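PDB 7DMB: putative methyltransferase from Emericella variicolor, which probably transfers a methyl group from S-adenosylmethionine as a trans-acting methyltransferase of calbistrin biosynthesis, and is seen here with S-adenosyl-L-homocysteine bound. Local coordinates for residues G365-S368 against F372-N375; A70-E75 against G121-A126. All blocks are in the same frame, centred on the assembly; numbering follows the deposited sequence.

Interaction 1: G365-S368 against F372-N375; sequences GLDS and FYYN
Leu-366 lies against the ring of Tyr-373 where antiparallel strands 358-366 and 375-382, neighbours in the Rossmann-like methyltransferase sheet, are joined as a beta-hairpin by a short loop. CD1 of Leu-366 sits over one face of that ring, 3.9 Å from the Tyr-373 centroid and displaced toward Tyr-373 CD2, a CH-pi contact; CD2 of the leucine touches the same ring near CE1. The phenol itself reaches Ser-314 through OH. At Asp-367 the chain leaves the strand, and Asp-367 N still bonds to Asn-375 O at 3.2 Å. The carboxylate then takes over: with CG between the backbone N and the carbonyl carbon (chi1 71°), it turns onto two successive amides of 372-375. Asp-367 OD1 receives Tyr-374 N at 2.8 Å through its syn lone pair, at the edge of the Tyr-373 ring. Asp-367 OD2 receives Asn-375 N at 2.9 Å from well above the carboxylate plane. A water bridges Asp-367 OD2 (2.7 Å) and Asn-375 ND2 (3.1 Å), while Asn-375 OD1 is bonded by Asn-283 ND2. Ser-368 packs its CB 3.7 Å from Tyr-373 CB, and its OG makes a weak approach to Phe-372 O, a carbonyl also bonded by Gln-59 NE2.

Interaction 2: A70-E75 against G121-A126; sequences AIQMQE and GERLKA
Ile-71 and Gln-72 face Arg-123 across two helical segments whose N-to-C directions are 139° apart and whose axes are 10.6 Å apart at closest approach. The nearest CA atoms, those of Gln-72 and Arg-123, are 7.4 Å apart, so long side chains bridge the gap. Gln-72 bends at its second torsion (chi2 72°), which brings the amide across to the arginine. Its OE1 accepts the N-H of Arg-123 NE at 2.6 Å, nearly in line with the amide C=O bond and in the guanidinium plane, while the amide plane is turned 61° from that of the guanidinium. The same oxygen lies 3.2 Å from Arg-123 CB, tucked against the arginine's aliphatic stem. Ile-71 comes from another direction: CG2 lies over one face of the guanidinium, 3.5 Å from Arg-123 NE. The other nitrogens of this buried cation are also held, NH2 by a salt bridge to Asp-120 and NH1 by Leu-115 O, which fixes the plane of the group. Gln-72 NE2 bonds to Asp-120 O and brushes Leu-124 CG at 3.7 Å, where Trp-147 and Tyr-150 of helix 140-157 cover the leucine. This is polar helix-helix packing within the helical part of the chain, away from the cofactor site, where one glutamine amide clasps the start of helix 120-134 by both its polar atoms.

In the fold
Both contacts involve helix 56-79: interaction 2 uses its 70-75 portion directly, whereas interaction 1 meets its beginning through Gln-56 and Gln-59. Their nearest atoms are still about 13 Å apart. Interaction 1 is the more buried, at the edge of the main sheet, with the side chain of Asn-375 about 9 Å from the bound S-adenosyl-L-homocysteine; interaction 2 is partly buried and farther out, its centre about 27 Å from the centre of the chain. The chemistry differs accordingly. At 365-368 and 372-375 an acidic side chain receives main-chain amides where a loop joins two neighbouring strands, whereas at 70-75 and 121-126 a guanidinium between helices distant in sequence is held by side chains and main-chain carbonyls.

Interaction 1: G365-S368 against F372-N375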
ATOM      1  N   GLY A 365      -3.690   8.891  10.756  1.00 13.08           N
ATOM      2  CA  GLY A 365      -4.442   9.726   9.842  1.00 17.99           C
ATOM      3  C   GLY A 365      -4.822   8.956   8.591  1.00 21.26           C
ATOM      4  O   GLY A 365      -3.981   8.284   7.982  1.00 22.48           O
ATOM      5  N   LEU A 366      -6.079   9.044   8.188  1.00 15.03           N
ATOM      6  CA  LEU A 366      -6.529   8.327   7.010  1.00 17.48           C
ATOM      7  C   LEU A 366      -6.337   9.198   5.771  1.00 16.70           C
ATOM      8  O   LEU A 366      -6.281  10.425   5.848  1.00 19.66           O
ATOM      9  CB  LEU A 366      -7.995   7.907   7.160  1.00 16.23           C
ATOM     10  CG  LEU A 366      -8.363   7.117   8.422  1.00 16.35           C
ATOM     11  CD1 LEU A 366      -9.844   6.752   8.423  1.00 19.44           C
ATOM     12  CD2 LEU A 366      -7.501   5.859   8.605  1.00 16.40           C
ATOM     13  N   ASP A 367      -6.216   8.547   4.624  1.00 17.05           N
ATOM     14  CA  ASP A 367      -6.028   9.263   3.372  1.00 15.75           C
ATOM     15  C   ASP A 367      -7.343   9.780   2.774  1.00 17.15           C
ATOM     16  O   ASP A 367      -7.353  10.254   1.631  1.00 17.66           O
ATOM     17  CB  ASP A 367      -5.284   8.367   2.377  1.00 12.47           C
ATOM     18  CG  ASP A 367      -6.129   7.209   1.847  1.00 15.37           C
ATOM     19  OD1 ASP A 367      -7.320   7.033   2.242  1.00 13.03           O
ATOM     20  OD2 ASP A 367      -5.570   6.460   1.009  1.00 15.72           O
ATOM     21  N   SER A 368      -8.437   9.682   3.523  1.00 18.25           N
ATOM     22  CA  SER A 368      -9.768  10.145   3.149  1.00 19.12           C
ATOM     23  C   SER A 368     -10.634  10.117   4.397  1.00 20.28           C
ATOM     24  O   SER A 368     -10.356   9.370   5.334  1.00 19.16           O
ATOM     25  CB  SER A 368     -10.401   9.270   2.062  1.00 18.46           C
ATOM     26  OG  SER A 368     -11.544   9.915   1.533  1.00 24.29           O
ATOM     27  N   PHE A 372     -14.751   5.669   3.229  1.00 17.22           N
ATOM     28  CA  PHE A 372     -14.181   5.307   1.928  1.00 19.18           C
ATOM     29  C   PHE A 372     -12.778   5.899   1.815  1.00 18.83           C
ATOM     30  O   PHE A 372     -12.522   6.879   1.115  1.00 14.90           O
ATOM     31  CB  PHE A 372     -15.108   5.734   0.789  1.00 15.06           C
ATOM     32  CG  PHE A 372     -16.341   4.862   0.673  1.00 16.86           C
ATOM     33  CD1 PHE A 372     -17.609   5.397   0.799  1.00 17.77           C
ATOM     34  CD2 PHE A 372     -16.217   3.493   0.473  1.00 17.01           C
ATOM     35  CE1 PHE A 372     -18.743   4.588   0.699  1.00 20.63           C
ATOM     36  CE2 PHE A 372     -17.346   2.670   0.375  1.00 17.04           C
ATOM     37  CZ  PHE A 372     -18.606   3.221   0.489  1.00 17.72           C
ATOM     38  N   TYR A 373     -11.861   5.273   2.538  1.00 20.36           N
ATOM     39  CA  TYR A 373     -10.445   5.583   2.492  1.00 13.57           C
ATOM     40  C   TYR A 373      -9.715   4.346   1.986  1.00 16.09           C
ATOM     41  O   TYR A 373     -10.287   3.252   1.909  1.00 11.08           O
ATOM     42  CB  TYR A 373      -9.935   6.022   3.874  1.00 11.78           C
ATOM     43  CG  TYR A 373      -9.767   4.897   4.865  1.00 13.22           C
ATOM     44  CD1 TYR A 373      -8.555   4.208   4.986  1.00 13.71           C
ATOM     45  CD2 TYR A 373     -10.825   4.501   5.676  1.00 17.96           C
ATOM     46  CE1 TYR A 373      -8.410   3.163   5.893  1.00 15.38           C
ATOM     47  CE2 TYR A 373     -10.686   3.458   6.585  1.00 15.63           C
ATOM     48  CZ  TYR A 373      -9.489   2.788   6.693  1.00 14.47           C
ATOM     49  OH  TYR A 373      -9.394   1.748   7.603  1.00 10.50           O
ATOM     50  N   TYR A 374      -8.444   4.519   1.610  1.00 14.40           N
ATOM     51  CA  TYR A 374      -7.630   3.381   1.201  1.00 14.70           C
ATOM     52  C   TYR A 374      -6.535   3.062   2.212  1.00 14.92           C
ATOM     53  O   TYR A 374      -6.552   1.973   2.802  1.00 17.55           O
ATOM     54  CB  TYR A 374      -7.060   3.617  -0.214  1.00 14.42           C
ATOM     55  CG  TYR A 374      -7.993   3.055  -1.281  1.00 13.74           C
ATOM     56  CD1 TYR A 374      -7.848   1.745  -1.744  1.00 12.73           C
ATOM     57  CD2 TYR A 374      -9.051   3.816  -1.791  1.00 15.14           C
ATOM     58  CE1 TYR A 374      -8.707   1.218  -2.712  1.00 13.77           C
ATOM     59  CE2 TYR A 374      -9.928   3.288  -2.750  1.00 17.68           C
ATOM     60  CZ  TYR A 374      -9.747   1.990  -3.207  1.00 13.80           C
ATOM     61  OH  TYR A 374     -10.594   1.456  -4.157  1.00 16.05           O
ATOM     62  N   ASN A 375      -5.625   4.005   2.480  1.00 14.76           N
ATOM     63  CA  ASN A 375      -4.500   3.817   3.390  1.00 13.11           C
ATOM     64  C   ASN A 375      -4.774   4.424   4.768  1.00 12.71           C
ATOM     65  O   ASN A 375      -5.252   5.559   4.880  1.00 12.47           O
ATOM     66  CB  ASN A 375      -3.244   4.476   2.820  1.00 10.44           C
ATOM     67  CG  ASN A 375      -2.455   3.573   1.911  1.00 12.45           C
ATOM     68  OD1 ASN A 375      -2.316   2.388   2.164  1.00 13.97           O
ATOM     69  ND2 ASN A 375      -1.890   4.145   0.857  1.00 14.85           N
TER
HETATM   70  O   HOH W   1      -2.985   7.010   0.559  1.00 12.86           O

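Interaction 2: A70-E75 against G121-A126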
ATOM      1  N   ALA A  70     -14.566  -7.030 -13.860  1.00 11.19           N
ATOM      2  CA  ALA A  70     -14.910  -8.244 -13.128  1.00 12.36           C
ATOM      3  C   ALA A  70     -16.120  -8.931 -13.753  1.00  9.62           C
ATOM      4  O   ALA A  70     -16.141 -10.157 -13.887  1.00  8.25           O
ATOM      5  CB  ALA A  70     -15.167  -7.932 -11.653  1.00 10.65           C
ATOM      6  N   ILE A  71     -17.129  -8.151 -14.151  1.00 11.11           N
ATOM      7  CA  ILE A  71     -18.275  -8.694 -14.888  1.00 12.51           C
ATOM      8  C   ILE A  71     -17.810  -9.342 -16.184  1.00 13.67           C
ATOM      9  O   ILE A  71     -18.210 -10.462 -16.526  1.00 12.57           O
ATOM     10  CB  ILE A  71     -19.302  -7.583 -15.172  1.00 16.61           C
ATOM     11  CG1 ILE A  71     -19.899  -7.027 -13.870  1.00 11.64           C
ATOM     12  CG2 ILE A  71     -20.398  -8.098 -16.134  1.00 11.36           C
ATOM     13  CD1 ILE A  71     -20.620  -5.665 -14.050  1.00  8.84           C
ATOM     14  N   GLN A  72     -16.935  -8.643 -16.914  1.00 14.20           N
ATOM     15  CA  GLN A  72     -16.432  -9.119 -18.193  1.00 15.93           C
ATOM     16  C   GLN A  72     -15.581 -10.364 -18.050  1.00 16.74           C
ATOM     17  O   GLN A  72     -15.367 -11.062 -19.040  1.00 18.83           O
ATOM     18  CB  GLN A  72     -15.620  -8.005 -18.878  1.00 16.96           C
ATOM     19  CG  GLN A  72     -15.642  -8.039 -20.402  1.00 19.08           C
ATOM     20  CD  GLN A  72     -16.979  -7.620 -20.992  1.00 16.51           C
ATOM     21  OE1 GLN A  72     -17.902  -7.255 -20.276  1.00 17.66           O
ATOM     22  NE2 GLN A  72     -17.079  -7.668 -22.311  1.00 21.17           N
ATOM     23  N   MET A  73     -15.081 -10.651 -16.842  1.00 17.88           N
ATOM     24  CA  MET A  73     -14.220 -11.805 -16.621  1.00 15.02           C
ATOM     25  C   MET A  73     -14.976 -13.096 -16.347  1.00 14.43           C
ATOM     26  O   MET A  73     -14.373 -14.173 -16.417  1.00 17.08           O
ATOM     27  CB  MET A  73     -13.281 -11.532 -15.446  1.00 16.91           C
ATOM     28  CG  MET A  73     -12.106 -10.663 -15.816  1.00 16.36           C
ATOM     29  SD  MET A  73     -11.476  -9.780 -14.378  1.00 19.74           S
ATOM     30  CE  MET A  73     -10.487 -11.081 -13.631  1.00 15.50           C
ATOM     31  N   GLN A  74     -16.267 -13.016 -16.037  1.00 13.29           N
ATOM     32  CA  GLN A  74     -16.982 -14.177 -15.508  1.00 21.71           C
ATOM     33  C   GLN A  74     -16.948 -15.347 -16.485  1.00 16.57           C
ATOM     34  O   GLN A  74     -16.526 -16.454 -16.134  1.00 17.61           O
ATOM     35  CB  GLN A  74     -18.425 -13.794 -15.163  1.00 11.78           C
ATOM     36  CG  GLN A  74     -18.500 -12.774 -14.032  1.00 14.13           C
ATOM     37  CD  GLN A  74     -17.790 -13.248 -12.771  1.00 20.53           C
ATOM     38  OE1 GLN A  74     -18.075 -14.344 -12.263  1.00 19.45           O
ATOM     39  NE2 GLN A  74     -16.866 -12.424 -12.251  1.00 14.32           N
ATOM     40  N   GLU A  75     -17.386 -15.122 -17.724  1.00 17.52           N
ATOM     41  CA  GLU A  75     -17.441 -16.231 -18.670  1.00 19.77           C
ATOM     42  C   GLU A  75     -16.041 -16.706 -19.030  1.00 23.78           C
ATOM     43  O   GLU A  75     -15.817 -17.909 -19.216  1.00 23.07           O
ATOM     44  CB  GLU A  75     -18.219 -15.825 -19.930  1.00 26.56           C
ATOM     45  CG  GLU A  75     -18.420 -17.000 -20.892  1.00 38.88           C
ATOM     46  CD  GLU A  75     -19.129 -16.623 -22.184  1.00 51.76           C
ATOM     47  OE1 GLU A  75     -19.829 -15.586 -22.214  1.00 46.28           O
ATOM     48  OE2 GLU A  75     -18.986 -17.377 -23.173  1.00 59.54           O
ATOM     49  N   GLY A 121     -20.480  -6.372 -25.606  1.00 12.97           N
ATOM     50  CA  GLY A 121     -19.854  -5.383 -26.469  1.00 14.00           C
ATOM     51  C   GLY A 121     -19.970  -3.971 -25.925  1.00 17.14           C
ATOM     52  O   GLY A 121     -19.023  -3.183 -26.006  1.00 14.00           O
ATOM     53  N   GLU A 122     -21.128  -3.634 -25.354  1.00 15.10           N
ATOM     54  CA  GLU A 122     -21.286  -2.323 -24.747  1.00 16.19           C
ATOM     55  C   GLU A 122     -20.409  -2.160 -23.511  1.00 16.77           C
ATOM     56  O   GLU A 122     -19.929  -1.050 -23.240  1.00 15.83           O
ATOM     57  CB  GLU A 122     -22.752  -2.088 -24.407  1.00 17.88           C
ATOM     58  CG  GLU A 122     -23.526  -1.449 -25.536  1.00 23.48           C
ATOM     59  CD  GLU A 122     -23.046  -0.035 -25.850  1.00 30.10           C
ATOM     60  OE1 GLU A 122     -22.356   0.125 -26.870  1.00 24.22           O
ATOM     61  OE2 GLU A 122     -23.349   0.905 -25.073  1.00 36.26           O
ATOM     62  N   ARG A 123     -20.186  -3.242 -22.751  1.00 14.60           N
ATOM     63  CA  ARG A 123     -19.294  -3.171 -21.594  1.00 15.04           C
ATOM     64  C   ARG A 123     -17.853  -2.920 -22.031  1.00 14.66           C
ATOM     65  O   ARG A 123     -17.136  -2.106 -21.430  1.00 12.47           O
ATOM     66  CB  ARG A 123     -19.390  -4.456 -20.777  1.00 13.28           C
ATOM     67  CG  ARG A 123     -20.324  -4.370 -19.567  1.00 17.60           C
ATOM     68  CD  ARG A 123     -20.118  -5.548 -18.635  1.00 15.91           C
ATOM     69  NE  ARG A 123     -20.315  -6.809 -19.343  1.00 18.63           N
ATOM     70  CZ  ARG A 123     -21.489  -7.425 -19.473  1.00 20.64           C
ATOM     71  NH1 ARG A 123     -22.578  -6.910 -18.927  1.00 20.34           N
ATOM     72  NH2 ARG A 123     -21.573  -8.564 -20.149  1.00 22.51           N
ATOM     73  N   LEU A 124     -17.410  -3.622 -23.072  1.00 13.46           N
ATOM     74  CA  LEU A 124     -16.097  -3.338 -23.635  1.00 18.37           C
ATOM     75  C   LEU A 124     -15.990  -1.875 -24.061  1.00 19.23           C
ATOM     76  O   LEU A 124     -14.945  -1.237 -23.865  1.00 15.58           O
ATOM     77  CB  LEU A 124     -15.834  -4.269 -24.819  1.00 18.81           C
ATOM     78  CG  LEU A 124     -15.067  -5.572 -24.572  1.00 23.84           C
ATOM     79  CD1 LEU A 124     -14.736  -6.222 -25.915  1.00 22.45           C
ATOM     80  CD2 LEU A 124     -13.781  -5.336 -23.754  1.00 19.21           C
ATOM     81  N   LYS A 125     -17.072  -1.321 -24.622  1.00 14.63           N
ATOM     82  CA  LYS A 125     -17.055   0.082 -25.041  1.00 19.47           C
ATOM     83  C   LYS A 125     -16.908   1.016 -23.847  1.00 16.45           C
ATOM     84  O   LYS A 125     -16.155   1.996 -23.899  1.00 17.71           O
ATOM     85  CB  LYS A 125     -18.329   0.417 -25.819  1.00 19.13           C
ATOM     86  CG  LYS A 125     -18.394   1.872 -26.344  1.00 26.47           C
ATOM     87  CD  LYS A 125     -19.852   2.351 -26.450  1.00 27.05           C
ATOM     88  CE  LYS A 125     -19.962   3.678 -27.175  1.00 27.74           C
ATOM     89  NZ  LYS A 125     -19.189   3.648 -28.445  1.00 27.66           N
ATOM     90  N   ALA A 126     -17.627   0.727 -22.762  1.00 15.65           N
ATOM     91  CA  ALA A 126     -17.492   1.516 -21.542  1.00 17.14           C
ATOM     92  C   ALA A 126     -16.090   1.396 -20.945  1.00 18.10           C
ATOM     93  O   ALA A 126     -15.499   2.399 -20.537  1.00 14.46           O
ATOM     94  CB  ALA A 126     -18.560   1.086 -20.532  1.00 16.50           C
TER